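Local coordinates for GTP-binding protein (Pyrococcus horikoshii, PDB 1WXQ) that probably binds GTP, and may hydrolyse nucleotide, as a member of the Obg-type P-loop GTPases, though its cellular role is not established, at residues I3-K8 with I106-A111; K223-S228 with P248-A253. All coordinates share one frame; numbering follows the deposited sequence.

Contact 1: I3-K8 with I106-A111; sequences IGVVGK and IHVVDA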
# COMPACT_ATOMS: atom_id res chain seq x y z
N ILE A 3 -5.19 -0.33 2.54
CA ILE A 3 -4.20 0.54 3.17
C ILE A 3 -4.68 1.07 4.51
O ILE A 3 -5.74 1.68 4.59
CB ILE A 3 -3.88 1.77 2.29
CG1 ILE A 3 -3.36 1.33 0.92
CG2 ILE A 3 -2.86 2.65 2.99
CD1 ILE A 3 -3.15 2.47 -0.03
N GLY A 4 -3.90 0.85 5.56
CA GLY A 4 -4.27 1.33 6.88
C GLY A 4 -3.55 2.63 7.22
O GLY A 4 -2.36 2.76 6.92
N VAL A 5 -4.27 3.58 7.82
CA VAL A 5 -3.71 4.87 8.21
C VAL A 5 -3.60 4.96 9.72
O VAL A 5 -4.61 4.91 10.44
CB VAL A 5 -4.58 6.03 7.71
CG1 VAL A 5 -3.95 7.35 8.07
CG2 VAL A 5 -4.79 5.92 6.21
N VAL A 6 -2.37 5.11 10.21
CA VAL A 6 -2.11 5.14 11.64
C VAL A 6 -1.34 6.38 12.04
O VAL A 6 -0.75 7.04 11.20
CB VAL A 6 -1.27 3.92 12.08
CG1 VAL A 6 -1.95 2.63 11.67
CG2 VAL A 6 0.12 4.00 11.45
N GLY A 7 -1.33 6.67 13.34
CA GLY A 7 -0.61 7.83 13.85
C GLY A 7 -1.03 8.21 15.26
O GLY A 7 -2.01 7.70 15.78
N LYS A 8 -0.28 9.10 15.90
CA LYS A 8 -0.66 9.53 17.24
C LYS A 8 -1.76 10.57 17.04
O LYS A 8 -2.05 10.96 15.91
CB LYS A 8 0.55 10.12 17.96
CG LYS A 8 1.23 11.26 17.24
CD LYS A 8 2.45 11.74 18.04
CE LYS A 8 3.19 12.92 17.38
NZ LYS A 8 4.28 13.47 18.25
N ILE A 106 0.13 3.86 6.06
CA ILE A 106 0.58 5.22 5.84
C ILE A 106 0.71 5.80 7.26
O ILE A 106 -0.30 6.07 7.92
CB ILE A 106 -0.44 6.04 5.07
CG1 ILE A 106 -0.56 5.51 3.65
CG2 ILE A 106 -0.03 7.52 5.06
CD1 ILE A 106 -1.63 6.22 2.84
N HIS A 107 1.93 5.95 7.74
CA HIS A 107 2.10 6.49 9.08
C HIS A 107 2.26 8.01 9.08
O HIS A 107 3.31 8.55 8.71
CB HIS A 107 3.31 5.85 9.78
CG HIS A 107 3.44 6.24 11.22
ND1 HIS A 107 2.53 7.07 11.83
CD2 HIS A 107 4.36 5.92 12.14
CE1 HIS A 107 2.88 7.24 13.10
NE2 HIS A 107 3.98 6.56 13.31
N VAL A 108 1.21 8.70 9.51
CA VAL A 108 1.16 10.16 9.59
C VAL A 108 1.85 10.69 10.84
O VAL A 108 1.53 10.29 11.95
CB VAL A 108 -0.29 10.64 9.60
CG1 VAL A 108 -0.34 12.14 9.59
CG2 VAL A 108 -1.02 10.05 8.42
N VAL A 109 2.81 11.59 10.64
CA VAL A 109 3.56 12.16 11.76
C VAL A 109 3.58 13.67 11.66
O VAL A 109 3.30 14.25 10.60
CB VAL A 109 5.04 11.67 11.76
CG1 VAL A 109 5.10 10.13 11.80
CG2 VAL A 109 5.78 12.21 10.53
N ASP A 110 3.94 14.29 12.77
CA ASP A 110 4.00 15.73 12.91
C ASP A 110 5.36 16.30 12.45
O ASP A 110 6.32 16.29 13.21
CB ASP A 110 3.77 16.07 14.38
CG ASP A 110 3.59 17.54 14.61
OD1 ASP A 110 4.16 18.33 13.83
OD2 ASP A 110 2.89 17.90 15.58
N ALA A 111 5.43 16.81 11.23
CA ALA A 111 6.71 17.33 10.74
C ALA A 111 7.26 18.48 11.60
O ALA A 111 8.47 18.60 11.79
CB ALA A 111 6.58 17.79 9.28
O HOH W 1 2.60 9.91 14.85
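Ile106 packs its flank against Ile3 and Val5 on one face of a parallel strand pair. Its closest apolar touch is with Ile3, whose CG2 lies 3.7 Å from Ile106 CG1 and sits against CD1 as well; in Ile3 this methyl is anti to the backbone N while CG1 leans back beside it (chi1 -58°), which leaves the smaller branch facing Ile106. Two residues further along each strand, on the same face, Val5 CG1 slants across to meet Val108 CG2 at 4.0 Å. Three backbone bonds fasten the strands: Ile106 N to Gly4 O (2.9 Å), Val6 N to Ile106 O and Val108 N to Val6 O (3.1 Å).

On the reverse face Val6 and His107 meet nearly at right angles, the methyl CG2 of Val6 3.9 Å from His107 ND1. The imidazole also fits beside the bare backbone of Gly7, with CE1 3.6 Å from Gly7 CA, and ND1 adds a weak, bent bond (139°) to Val6 O, which already accepts Val108 N. Val109 CG1 rests over the centre of one ring face. Past Val6 O, a water links Lys8 N to Val108 O.

Both strands belong to the parallel core of the G domain, and Gly7 is the first glycine of a probable Walker A motif. Strand 68-77 flanks 2-7, and strand 217-222 flanks 104-110. From helix 305-316, Val312 packs on Ile3 and Ile106, and Val308 and Ile309 on Ile106, while Leu134 of helix 127-147 packs on Val6 and His107.

Contact 2: K223-S228 with P248-A253; sequences KADAAS and PTSAAA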
# COMPACT_ATOMS: atom_id res chain seq x y z
N LYS A 223 1.45 18.35 8.13
CA LYS A 223 1.52 19.72 8.64
C LYS A 223 2.80 20.36 8.12
O LYS A 223 3.33 21.30 8.70
CB LYS A 223 1.51 19.75 10.18
CG LYS A 223 0.29 19.06 10.80
CD LYS A 223 0.04 19.51 12.25
CE LYS A 223 1.21 19.21 13.17
NZ LYS A 223 0.93 19.63 14.59
N ALA A 224 3.30 19.82 7.00
CA ALA A 224 4.52 20.31 6.37
C ALA A 224 4.48 21.82 6.13
O ALA A 224 5.49 22.50 6.29
CB ALA A 224 4.74 19.57 5.06
N ASP A 225 3.32 22.32 5.72
CA ASP A 225 3.12 23.74 5.46
C ASP A 225 3.54 24.60 6.66
O ASP A 225 4.02 25.73 6.49
CB ASP A 225 1.66 24.00 5.15
CG ASP A 225 0.76 23.49 6.25
OD1 ASP A 225 1.04 22.39 6.77
OD2 ASP A 225 -0.23 24.18 6.59
N ALA A 226 3.35 24.07 7.86
CA ALA A 226 3.72 24.81 9.07
C ALA A 226 5.16 24.49 9.48
O ALA A 226 5.63 24.94 10.54
CB ALA A 226 2.76 24.48 10.21
N ALA A 227 5.87 23.73 8.66
CA ALA A 227 7.24 23.36 8.98
C ALA A 227 8.22 23.92 7.97
O ALA A 227 7.83 24.33 6.88
CB ALA A 227 7.37 21.85 9.06
N SER A 228 9.49 23.95 8.34
CA SER A 228 10.52 24.47 7.45
C SER A 228 11.12 23.35 6.59
O SER A 228 11.13 22.19 6.99
CB SER A 228 11.64 25.10 8.27
OG SER A 228 12.32 24.09 9.00
N PRO A 248 6.29 15.04 2.50
CA PRO A 248 5.65 16.15 3.23
C PRO A 248 4.18 16.16 2.86
O PRO A 248 3.80 15.71 1.77
CB PRO A 248 6.41 17.38 2.74
CG PRO A 248 6.98 16.95 1.43
CD PRO A 248 7.39 15.53 1.67
N THR A 249 3.34 16.68 3.74
CA THR A 249 1.91 16.64 3.49
C THR A 249 1.10 17.64 4.32
O THR A 249 1.46 17.95 5.47
CB THR A 249 1.44 15.18 3.77
OG1 THR A 249 1.46 14.43 2.55
CG2 THR A 249 0.08 15.15 4.40
N SER A 250 -0.00 18.12 3.74
CA SER A 250 -0.89 19.06 4.40
C SER A 250 -2.32 18.53 4.27
O SER A 250 -3.06 18.89 3.34
CB SER A 250 -0.79 20.46 3.78
OG SER A 250 0.44 21.09 4.12
N ALA A 251 -2.69 17.68 5.22
CA ALA A 251 -4.00 17.05 5.21
C ALA A 251 -5.16 18.03 5.25
O ALA A 251 -6.06 17.95 4.40
CB ALA A 251 -4.10 16.04 6.36
N ALA A 252 -5.15 18.94 6.22
CA ALA A 252 -6.24 19.92 6.36
C ALA A 252 -6.50 20.62 5.03
O ALA A 252 -7.64 20.87 4.67
CB ALA A 252 -5.91 20.94 7.44
N ALA A 253 -5.43 20.91 4.30
CA ALA A 253 -5.50 21.52 2.97
C ALA A 253 -6.28 20.71 1.93
O ALA A 253 -7.21 21.19 1.32
CB ALA A 253 -4.08 21.83 2.49
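Ala224 points its methyl at the backbone of the facing segment, where CB lies 3.6 Å from Pro248 CB and close to Thr249 N. Next to it Thr249 O is shared by two amides: Ala224 N makes the straighter bond, 3.0 Å at 162°, from above the carbonyl plane, and Lys223 N adds a weak, bent one.

Asp225 and Ser250 turn their polar ends together. Asp225 CG lies between its own backbone N and carbonyl carbon (chi1 55°), and this torsion brings the carboxylate to Ser250 OG, which gives a weak bond of 3.0 Å to OD1. Thr249 points away from 223-228; its side chain touches Phe16 of helix 13-21 and Val305 and Val308 of helix 305-316, and its OG1 bonds back to Pro248 O.

Asn222 to Asp225 reads as the NKxD (G4) motif, and Thr249 to Ala251 sits where a G5 loop is expected, so the contact probably joins two guanine-recognition elements. Asn222 OD1 takes a bond from Ala251 N. The segments follow neighbouring parallel strands, 217-222 and 245-249, connected through helix 229-241, whose Ile232 packs on both Ala224 and Pro248; helix 251-258 starts just after Ser250.

How the contacts relate
Contacts 1 and 2 lie in series along the chain, their centres 13 Å apart, and both reach one sheet in which strands 2-7, 104-110, 217-222 and 245-249 run side by side and parallel. They touch just at and beyond the C-terminal ends of the middle two strands. There Lys223 NZ forms a salt bridge of 2.8 Å with Asp110 OD2, and Ala111 CB packs 4.1 Å from Ala227 CB. Contact 1 leads into the probable P-loop, which in related GTPases holds the phosphates, whereas contact 2 carries the probable base-recognition motifs. The lysine of segment 223-228 also lies near the P-loop, consistent with the two contacts bordering a single nucleotide pocket.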